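Local coordinates for protein cystatin-F (Homo sapiens, PDB 2CH9) that inhibits papain-like cysteine proteases such as papain and cathepsin L, more weakly than other cystatins, and forms a disulfide-linked homodimer, at residues K68-V73 with S104-V109; R55-L60 with E72-R77; L50-R55 with L86-C91. All coordinates share one frame; numbering follows the deposited sequence.

Contact 1: residues K68-V73 with S104-V109; sequences KYMLEV and SCYSEV
Tyr69, Leu71 and Val73 pair with Val109, Ser107 and Cys105 as antiparallel hydrogen-bonded pairs, and six backbone bonds join the two strands, whose axes run 4.6 Å apart at 170°. Between them Met70 faces Glu108 and Glu72 faces Tyr106 in non-hydrogen-bonded pairs. On the Met70 face, polar groups gather at Glu108. Tyr106, its CG anti to the backbone N (chi1 172°), lies alongside Met70 with its OH 3.3 Å from Met70 CB. The same hydroxyl gives a hydrogen bond to Glu108 OE2 at 2.7 Å, taking the anti lone pair, and this oxygen lies in the plane of the phenol ring. Lys68, bent at chi3 (-136°), brings NZ over the carboxylate plane in a salt bridge to Glu108 OE1 of 3.1 Å, while a water that gives a bond to OE2 and accepts a weak one from NZ closes the bridge. With Glu108 replaced by an alanine, the Lys68 ammonium is likely to lose its carboxylate, and the Tyr106 hydroxyl its acceptor and thus the hold on its rotation. The other face turns to helix 28-44: Leu71 CB packs 3.7 Å from Ser107 OG, which is hydrogen-bonded to Ser37 of the helix, and the sulfur of Cys105 forms the disulfide with Cys125. Met70 also packs on Met70 of the second subunit. This is the cystatin fold, an antiparallel sheet wrapped round one helix, with the 68-73 and 104-109 strands adjacent in its middle.

Contact 2: residues R55-L60 with E72-R77; sequences RITRAL and EVEIGR
Arg58 grips the Glu72 carboxylate side-on: NE reaches OE1 at 2.9 Å, from above the carboxylate plane, and Arg58 NH2 takes the syn lone pair of Glu72 OE2 at 2.7 Å. Thr57 OG1 adds a 2.6 Å bond to Glu72 OE1 from the anti side, so that one oxygen receives two donors. A second pair lies beside it, Arg55 NH2 to Glu74 OE2 at 2.7 Å, with guanidinium and carboxylate planes 69° apart; Thr57 CG2 sits 3.5 Å over the centre of the Arg55 guanidinium face. Arg55 runs out alongside Glu74, and its bend at chi3 (78°) sets the guanidinium edge against the carboxylate. What places Thr57 and Arg58 together is a classic beta bulge, both facing Glu72: Thr57 N bonds to Glu72 O at 2.9 Å, Arg58 N only weakly to the same oxygen, and Glu72 N returns to Arg58 O. Beyond the bulge Glu74 N reaches Arg55 O at 2.6 Å. On the other face Ile56 and Val73 pair. Ile56 also packs on Leu31 and Ala34 of helix 28-44, while the Arg58-Glu72 pair meets the second subunit, whose Phe19 packs on Glu72 and Lys21 on Arg58, in this hairpin of strands 49-63 and 67-78.

Contact 3: residues L50-R55 with L86-C91; sequences LFKESR and LRLDDC
The loop between strands 67-78 and 102-112, whose first half is closed by the Cys80-Cys91 disulfide of the cystatin domain, folds back here as a short 3-10 turn, residues 88-90, against the start of strand 49-63. Leu88 carries the apolar half of the contact. Its CD2 methyl is 4.1 Å from Leu50 CB and 4.0 Å from Lys52 CB, and it comes within 3.3 Å of Phe51 O, so the side chain bears on the strand backbone between two residues whose side chains point to the loop. Leu50 crosses Leu88 obliquely and reaches on with CD1 to 3.7 Å from Leu86 O. Lys52 carries the polar half. All four of its torsions are near 180° (chi1 -178°), which carries NZ straight out from the strand to the carbonyl end of the turn. There Lys52 NZ gives a hydrogen bond of 3.0 Å to Cys91 O, nearly in line with its C=O bond, and a weak one of 3.2 Å to Leu88 O. Leu88 O also accepts from Cys91 N, at 3.0 Å, within the turn. Arg35 of helix 28-44 binds both Asp89 and Glu53 by salt bridges and touches Leu88 and Lys52, joining helix, strand and loop. The ammonium thus meets backbone carbonyls rather than a carboxylate: its charge probably polarises the Cys91 and Leu88 C=O groups. Only the root of the lysine, CB, packs on the Leu88 methyl, while its far end joins strand to loop through carbonyl oxygens.

How the contacts relate
Contacts 1 and 2 join neighbouring strands of one antiparallel sheet; contact 3 sets a loop against the first of these strands, 49-63. Contacts 1 and 2 share Glu72 and Val73, their centres about 7 Å apart, and are stitched together where Met70 N lies 2.8 Å from Leu60 O. Contact 2 passes into contact 3 through Arg55, with centres about 13 Å apart; contacts 1 and 3 stand about 17 Å apart. Contacts 1 and 2 both touch the second subunit, which does not reach contact 3. The reactive-site Gly18 lies about 9 Å from the side chain of Lys68 in contact 1. No annotated inhibitory site lies within contacts 2 and 3, but strand 49-63 runs on from contact 2 into the Gln62-Gly66 secondary contact area.

Contact 1: residues K68-V73 with S104-V109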
loop_
_atom_site.group_PDB
_atom_site.type_symbol
_atom_site.label_atom_id
_atom_site.label_comp_id
_atom_site.label_asym_id
_atom_site.label_seq_id
_atom_site.Cartn_x
_atom_site.Cartn_y
_atom_site.Cartn_z
ATOM N N LYS A 68 0.172 9.524 -1.175
ATOM C CA LYS A 68 -0.681 8.337 -1.079
ATOM C C LYS A 68 -1.133 8.170 0.366
ATOM O O LYS A 68 -0.302 8.017 1.283
ATOM C CB LYS A 68 0.063 7.080 -1.539
ATOM C CG LYS A 68 -0.823 5.838 -1.644
ATOM C CD LYS A 68 -0.027 4.572 -1.590
ATOM C CE LYS A 68 -0.534 3.614 -2.645
ATOM N NZ LYS A 68 -0.157 2.195 -2.407
ATOM N N TYR A 69 -2.445 8.229 0.580
ATOM C CA TYR A 69 -3.013 8.039 1.915
ATOM C C TYR A 69 -3.421 6.607 2.104
ATOM O O TYR A 69 -3.980 5.987 1.202
ATOM C CB TYR A 69 -4.203 8.960 2.135
ATOM C CG TYR A 69 -3.813 10.410 2.115
ATOM C CD1 TYR A 69 -3.319 11.040 3.263
ATOM C CD2 TYR A 69 -3.885 11.150 0.938
ATOM C CE1 TYR A 69 -2.944 12.373 3.231
ATOM C CE2 TYR A 69 -3.506 12.482 0.906
ATOM C CZ TYR A 69 -3.043 13.082 2.045
ATOM O OH TYR A 69 -2.690 14.405 1.991
ATOM N N MET A 70 -3.078 6.041 3.251
ATOM C CA MET A 70 -3.589 4.726 3.617
ATOM C C MET A 70 -4.483 4.981 4.818
ATOM O O MET A 70 -3.992 5.426 5.858
ATOM C CB MET A 70 -2.441 3.771 3.969
ATOM C CG MET A 70 -1.442 3.633 2.845
ATOM S SD MET A 70 0.020 2.722 3.322
ATOM C CE MET A 70 0.738 2.426 1.699
ATOM N N LEU A 71 -5.780 4.711 4.674
ATOM C CA LEU A 71 -6.766 5.161 5.654
ATOM C C LEU A 71 -7.616 4.030 6.187
ATOM O O LEU A 71 -7.991 3.118 5.456
ATOM C CB LEU A 71 -7.699 6.219 5.062
ATOM C CG LEU A 71 -7.134 7.464 4.390
ATOM C CD1 LEU A 71 -8.292 8.320 3.940
ATOM C CD2 LEU A 71 -6.215 8.272 5.334
ATOM N N GLU A 72 -7.897 4.109 7.486
ATOM C CA GLU A 72 -8.912 3.307 8.133
ATOM C C GLU A 72 -10.042 4.289 8.452
ATOM O O GLU A 72 -9.905 5.157 9.308
ATOM C CB GLU A 72 -8.357 2.669 9.409
ATOM C CG GLU A 72 -9.278 1.687 10.079
ATOM C CD GLU A 72 -8.677 1.129 11.362
ATOM O OE1 GLU A 72 -8.607 1.870 12.383
ATOM O OE2 GLU A 72 -8.270 -0.055 11.366
ATOM N N VAL A 73 -11.154 4.138 7.749
ATOM C CA VAL A 73 -12.223 5.133 7.753
ATOM C C VAL A 73 -13.578 4.424 7.912
ATOM O O VAL A 73 -13.817 3.392 7.286
ATOM C CB VAL A 73 -12.167 6.015 6.461
ATOM C CG1 VAL A 73 -11.922 5.168 5.218
ATOM C CG2 VAL A 73 -13.417 6.881 6.308
ATOM N N SER A 104 -16.900 -0.434 8.015
ATOM C CA SER A 104 -15.485 -0.193 8.250
ATOM C C SER A 104 -14.727 -0.451 6.963
ATOM O O SER A 104 -14.785 -1.558 6.409
ATOM C CB SER A 104 -14.932 -1.121 9.340
ATOM O OG SER A 104 -15.571 -0.909 10.587
ATOM N N CYS A 105 -14.012 0.567 6.500
ATOM C CA CYS A 105 -13.258 0.483 5.259
ATOM C C CYS A 105 -11.758 0.675 5.462
ATOM O O CYS A 105 -11.318 1.323 6.409
ATOM C CB CYS A 105 -13.751 1.535 4.259
ATOM S SG CYS A 105 -15.494 1.441 3.852
ATOM N N TYR A 106 -10.984 0.088 4.561
ATOM C CA TYR A 106 -9.610 0.474 4.357
ATOM C C TYR A 106 -9.524 1.054 2.949
ATOM O O TYR A 106 -10.054 0.482 1.995
ATOM C CB TYR A 106 -8.663 -0.727 4.499
ATOM C CG TYR A 106 -7.248 -0.365 4.104
ATOM C CD1 TYR A 106 -6.414 0.336 4.986
ATOM C CD2 TYR A 106 -6.750 -0.675 2.825
ATOM C CE1 TYR A 106 -5.132 0.703 4.625
ATOM C CE2 TYR A 106 -5.455 -0.311 2.457
ATOM C CZ TYR A 106 -4.652 0.372 3.368
ATOM O OH TYR A 106 -3.375 0.733 3.019
ATOM N N SER A 107 -8.866 2.196 2.817
ATOM C CA SER A 107 -8.640 2.751 1.507
ATOM C C SER A 107 -7.216 3.253 1.285
ATOM O O SER A 107 -6.493 3.603 2.236
ATOM C CB SER A 107 -9.633 3.881 1.221
ATOM O OG SER A 107 -9.309 5.019 1.988
ATOM N N GLU A 108 -6.825 3.270 0.012
ATOM C CA GLU A 108 -5.633 3.982 -0.429
ATOM C C GLU A 108 -6.095 5.001 -1.444
ATOM O O GLU A 108 -6.897 4.685 -2.333
ATOM C CB GLU A 108 -4.601 3.018 -1.004
ATOM C CG GLU A 108 -3.978 2.163 0.088
ATOM C CD GLU A 108 -3.084 1.046 -0.394
ATOM O OE1 GLU A 108 -2.869 0.865 -1.626
ATOM O OE2 GLU A 108 -2.586 0.321 0.492
ATOM N N VAL A 109 -5.615 6.229 -1.281
ATOM C CA VAL A 109 -6.040 7.364 -2.077
ATOM C C VAL A 109 -4.772 8.090 -2.494
ATOM O O VAL A 109 -3.960 8.492 -1.635
ATOM C CB VAL A 109 -6.888 8.347 -1.229
ATOM C CG1 VAL A 109 -7.265 9.570 -2.038
ATOM C CG2 VAL A 109 -8.133 7.657 -0.659
HETATM O O HOH W 1 -0.163 -0.182 -0.571
#

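Contact 2: residues R55-L60 with E72-R77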
loop_
_atom_site.group_PDB
_atom_site.type_symbol
_atom_site.label_atom_id
_atom_site.label_comp_id
_atom_site.label_asym_id
_atom_site.label_seq_id
_atom_site.Cartn_x
_atom_site.Cartn_y
_atom_site.Cartn_z
ATOM N N ARG A 55 -15.938 8.547 10.492
ATOM C CA ARG A 55 -14.825 8.536 11.438
ATOM C C ARG A 55 -13.564 8.049 10.748
ATOM O O ARG A 55 -13.607 7.095 9.994
ATOM C CB ARG A 55 -15.158 7.643 12.646
ATOM C CG ARG A 55 -14.120 7.633 13.751
ATOM C CD ARG A 55 -14.731 7.191 15.092
ATOM N NE ARG A 55 -14.906 5.740 15.168
ATOM C CZ ARG A 55 -14.335 4.951 16.079
ATOM N NH1 ARG A 55 -13.543 5.463 17.022
ATOM N NH2 ARG A 55 -14.555 3.640 16.051
ATOM N N ILE A 56 -12.441 8.705 11.012
ATOM C CA ILE A 56 -11.159 8.242 10.509
ATOM C C ILE A 56 -10.358 7.802 11.715
ATOM O O ILE A 56 -9.973 8.631 12.543
ATOM C CB ILE A 56 -10.414 9.344 9.742
ATOM C CG1 ILE A 56 -11.280 9.868 8.607
ATOM C CG2 ILE A 56 -9.063 8.818 9.222
ATOM C CD1 ILE A 56 -10.931 11.255 8.182
ATOM N N THR A 57 -10.124 6.496 11.825
ATOM C CA THR A 57 -9.507 5.949 13.028
ATOM C C THR A 57 -7.984 5.888 12.935
ATOM O O THR A 57 -7.294 6.086 13.934
ATOM C CB THR A 57 -10.096 4.569 13.409
ATOM O OG1 THR A 57 -10.375 3.824 12.223
ATOM C CG2 THR A 57 -11.397 4.750 14.159
ATOM N N ARG A 58 -7.470 5.634 11.731
ATOM C CA ARG A 58 -6.025 5.515 11.506
ATOM C C ARG A 58 -5.668 6.050 10.128
ATOM O O ARG A 58 -6.474 5.987 9.207
ATOM C CB ARG A 58 -5.547 4.054 11.680
ATOM C CG ARG A 58 -5.656 3.571 13.109
ATOM C CD ARG A 58 -5.001 2.220 13.396
ATOM N NE ARG A 58 -5.927 1.112 13.150
ATOM C CZ ARG A 58 -5.681 -0.168 13.439
ATOM N NH1 ARG A 58 -4.523 -0.525 13.990
ATOM N NH2 ARG A 58 -6.592 -1.101 13.157
ATOM N N ALA A 59 -4.461 6.588 9.997
ATOM C CA ALA A 59 -4.032 7.202 8.738
ATOM C C ALA A 59 -2.511 7.138 8.621
ATOM O O ALA A 59 -1.796 7.434 9.591
ATOM C CB ALA A 59 -4.492 8.649 8.668
ATOM N N LEU A 60 -2.042 6.768 7.433
ATOM C CA LEU A 60 -0.630 6.867 7.053
ATOM C C LEU A 60 -0.594 7.642 5.748
ATOM O O LEU A 60 -1.559 7.627 4.993
ATOM C CB LEU A 60 0.026 5.487 6.818
ATOM C CG LEU A 60 0.187 4.478 7.956
ATOM C CD1 LEU A 60 0.447 3.069 7.442
ATOM C CD2 LEU A 60 1.298 4.882 8.946
ATOM N N GLU A 72 -7.897 4.109 7.486
ATOM C CA GLU A 72 -8.912 3.307 8.133
ATOM C C GLU A 72 -10.042 4.289 8.452
ATOM O O GLU A 72 -9.905 5.157 9.308
ATOM C CB GLU A 72 -8.357 2.669 9.409
ATOM C CG GLU A 72 -9.278 1.687 10.079
ATOM C CD GLU A 72 -8.677 1.129 11.362
ATOM O OE1 GLU A 72 -8.607 1.870 12.383
ATOM O OE2 GLU A 72 -8.270 -0.055 11.366
ATOM N N VAL A 73 -11.154 4.138 7.749
ATOM C CA VAL A 73 -12.223 5.133 7.753
ATOM C C VAL A 73 -13.578 4.424 7.912
ATOM O O VAL A 73 -13.817 3.392 7.286
ATOM C CB VAL A 73 -12.167 6.015 6.461
ATOM C CG1 VAL A 73 -11.922 5.168 5.218
ATOM C CG2 VAL A 73 -13.417 6.881 6.308
ATOM N N GLU A 74 -14.427 4.928 8.798
ATOM C CA GLU A 74 -15.786 4.434 8.900
ATOM C C GLU A 74 -16.699 5.287 8.022
ATOM O O GLU A 74 -16.541 6.506 7.954
ATOM C CB GLU A 74 -16.266 4.426 10.351
ATOM C CG GLU A 74 -15.674 3.286 11.184
ATOM C CD GLU A 74 -15.893 3.462 12.674
ATOM O OE1 GLU A 74 -16.876 4.131 13.076
ATOM O OE2 GLU A 74 -15.080 2.925 13.460
ATOM N N ILE A 75 -17.630 4.639 7.329
ATOM C CA ILE A 75 -18.612 5.348 6.513
ATOM C C ILE A 75 -20.021 4.980 6.957
ATOM O O ILE A 75 -20.247 3.873 7.441
ATOM C CB ILE A 75 -18.421 5.076 5.008
ATOM C CG1 ILE A 75 -18.669 3.598 4.673
ATOM C CG2 ILE A 75 -17.011 5.508 4.563
ATOM C CD1 ILE A 75 -18.767 3.331 3.182
ATOM N N GLY A 76 -20.953 5.919 6.814
ATOM C CA GLY A 76 -22.324 5.706 7.251
ATOM C C GLY A 76 -23.352 6.206 6.256
ATOM O O GLY A 76 -23.107 7.177 5.529
ATOM N N ARG A 77 -24.508 5.544 6.227
ATOM C CA ARG A 77 -25.587 5.939 5.329
ATOM C C ARG A 77 -26.181 7.277 5.766
ATOM O O ARG A 77 -26.452 7.483 6.949
ATOM C CB ARG A 77 -26.666 4.858 5.257
ATOM C CG ARG A 77 -27.721 5.149 4.200
ATOM C CD ARG A 77 -28.854 4.135 4.192
ATOM N NE ARG A 77 -28.518 2.908 3.468
ATOM C CZ ARG A 77 -28.634 1.680 3.967
ATOM N NH1 ARG A 77 -29.092 1.493 5.200
ATOM N NH2 ARG A 77 -28.304 0.628 3.226
#

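Contact 3: residues L50-R55 with L86-C91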
loop_
_atom_site.group_PDB
_atom_site.type_symbol
_atom_site.label_atom_id
_atom_site.label_comp_id
_atom_site.label_asym_id
_atom_site.label_seq_id
_atom_site.Cartn_x
_atom_site.Cartn_y
_atom_site.Cartn_z
ATOM N N LEU A 50 -26.826 8.070 -0.385
ATOM C CA LEU A 50 -25.390 8.321 -0.358
ATOM C C LEU A 50 -24.812 8.009 1.033
ATOM O O LEU A 50 -25.461 8.232 2.061
ATOM C CB LEU A 50 -25.070 9.778 -0.723
ATOM C CG LEU A 50 -25.375 10.369 -2.098
ATOM C CD1 LEU A 50 -25.113 11.872 -2.052
ATOM C CD2 LEU A 50 -24.550 9.707 -3.196
ATOM N N PHE A 51 -23.585 7.507 1.053
ATOM C CA PHE A 51 -22.855 7.322 2.301
ATOM C C PHE A 51 -21.890 8.478 2.487
ATOM O O PHE A 51 -21.552 9.158 1.525
ATOM C CB PHE A 51 -22.108 5.992 2.287
ATOM C CG PHE A 51 -22.977 4.803 2.594
ATOM C CD1 PHE A 51 -24.023 4.442 1.749
ATOM C CD2 PHE A 51 -22.733 4.024 3.726
ATOM C CE1 PHE A 51 -24.827 3.327 2.033
ATOM C CE2 PHE A 51 -23.528 2.913 4.022
ATOM C CZ PHE A 51 -24.576 2.561 3.173
ATOM N N LYS A 52 -21.437 8.685 3.721
ATOM C CA LYS A 52 -20.497 9.752 4.046
ATOM C C LYS A 52 -19.492 9.243 5.081
ATOM O O LYS A 52 -19.836 8.428 5.957
ATOM C CB LYS A 52 -21.271 10.963 4.587
ATOM C CG LYS A 52 -20.455 12.201 4.943
ATOM C CD LYS A 52 -21.372 13.295 5.469
ATOM C CE LYS A 52 -20.611 14.551 5.823
ATOM N NZ LYS A 52 -21.515 15.611 6.376
ATOM N N GLU A 53 -18.247 9.698 4.980
ATOM C CA GLU A 53 -17.243 9.309 5.967
ATOM C C GLU A 53 -17.729 9.761 7.354
ATOM O O GLU A 53 -18.189 10.898 7.522
ATOM C CB GLU A 53 -15.869 9.882 5.599
ATOM C CG GLU A 53 -15.673 11.400 5.824
ATOM C CD GLU A 53 -16.311 12.293 4.762
ATOM O OE1 GLU A 53 -16.942 11.807 3.793
ATOM O OE2 GLU A 53 -16.185 13.520 4.910
ATOM N N SER A 54 -17.676 8.856 8.333
ATOM C CA SER A 54 -18.150 9.185 9.676
ATOM C C SER A 54 -17.034 9.272 10.711
ATOM O O SER A 54 -17.167 9.992 11.691
ATOM C CB SER A 54 -19.261 8.228 10.140
ATOM O OG SER A 54 -18.790 6.902 10.313
ATOM N N ARG A 55 -15.938 8.547 10.492
ATOM C CA ARG A 55 -14.825 8.536 11.438
ATOM C C ARG A 55 -13.564 8.049 10.748
ATOM O O ARG A 55 -13.607 7.095 9.994
ATOM C CB ARG A 55 -15.158 7.643 12.646
ATOM C CG ARG A 55 -14.120 7.633 13.751
ATOM C CD ARG A 55 -14.731 7.191 15.092
ATOM N NE ARG A 55 -14.906 5.740 15.168
ATOM C CZ ARG A 55 -14.335 4.951 16.079
ATOM N NH1 ARG A 55 -13.543 5.463 17.022
ATOM N NH2 ARG A 55 -14.555 3.640 16.051
ATOM N N LEU A 86 -26.691 15.770 -4.947
ATOM C CA LEU A 86 -26.583 16.297 -3.600
ATOM C C LEU A 86 -25.153 16.276 -3.113
ATOM O O LEU A 86 -24.415 15.308 -3.330
ATOM C CB LEU A 86 -27.502 15.528 -2.642
ATOM C CG LEU A 86 -29.003 15.713 -2.943
ATOM C CD1 LEU A 86 -29.847 14.760 -2.099
ATOM C CD2 LEU A 86 -29.450 17.179 -2.773
ATOM N N ARG A 87 -24.769 17.353 -2.443
ATOM C CA ARG A 87 -23.422 17.505 -1.908
ATOM C C ARG A 87 -23.307 16.917 -0.496
ATOM O O ARG A 87 -24.121 17.215 0.382
ATOM C CB ARG A 87 -22.981 18.986 -1.967
ATOM C CG ARG A 87 -24.074 20.008 -1.581
ATOM C CD ARG A 87 -23.789 21.472 -2.009
ATOM N NE ARG A 87 -22.389 21.900 -1.826
ATOM C CZ ARG A 87 -21.729 21.926 -0.667
ATOM N NH1 ARG A 87 -22.310 21.518 0.456
ATOM N NH2 ARG A 87 -20.467 22.339 -0.635
ATOM N N LEU A 88 -22.295 16.077 -0.296
ATOM C CA LEU A 88 -22.098 15.370 0.969
ATOM C C LEU A 88 -21.851 16.237 2.203
ATOM O O LEU A 88 -22.243 15.843 3.299
ATOM C CB LEU A 88 -20.972 14.347 0.846
ATOM C CG LEU A 88 -21.326 13.054 0.133
ATOM C CD1 LEU A 88 -20.066 12.247 -0.107
ATOM C CD2 LEU A 88 -22.311 12.289 1.001
ATOM N N ASP A 89 -21.201 17.391 2.033
ATOM C CA ASP A 89 -21.008 18.333 3.138
ATOM C C ASP A 89 -22.322 18.727 3.807
ATOM O O ASP A 89 -22.340 19.030 4.999
ATOM C CB ASP A 89 -20.278 19.592 2.669
ATOM C CG ASP A 89 -18.803 19.347 2.381
ATOM O OD1 ASP A 89 -18.219 18.374 2.913
ATOM O OD2 ASP A 89 -18.219 20.150 1.627
ATOM N N ASP A 90 -23.415 18.717 3.043
ATOM C CA ASP A 90 -24.730 19.086 3.573
ATOM C C ASP A 90 -25.641 17.895 3.901
ATOM O O ASP A 90 -26.804 18.082 4.247
ATOM C CB ASP A 90 -25.433 20.058 2.629
ATOM C CG ASP A 90 -24.740 21.404 2.552
ATOM O OD1 ASP A 90 -24.199 21.887 3.573
ATOM O OD2 ASP A 90 -24.744 21.990 1.455
ATOM N N CYS A 91 -25.106 16.680 3.819
ATOM C CA CYS A 91 -25.873 15.481 4.181
ATOM C C CYS A 91 -25.600 15.052 5.615
ATOM O O CYS A 91 -24.453 14.998 6.041
ATOM C CB CYS A 91 -25.574 14.329 3.214
ATOM S SG CYS A 91 -26.101 14.700 1.509
#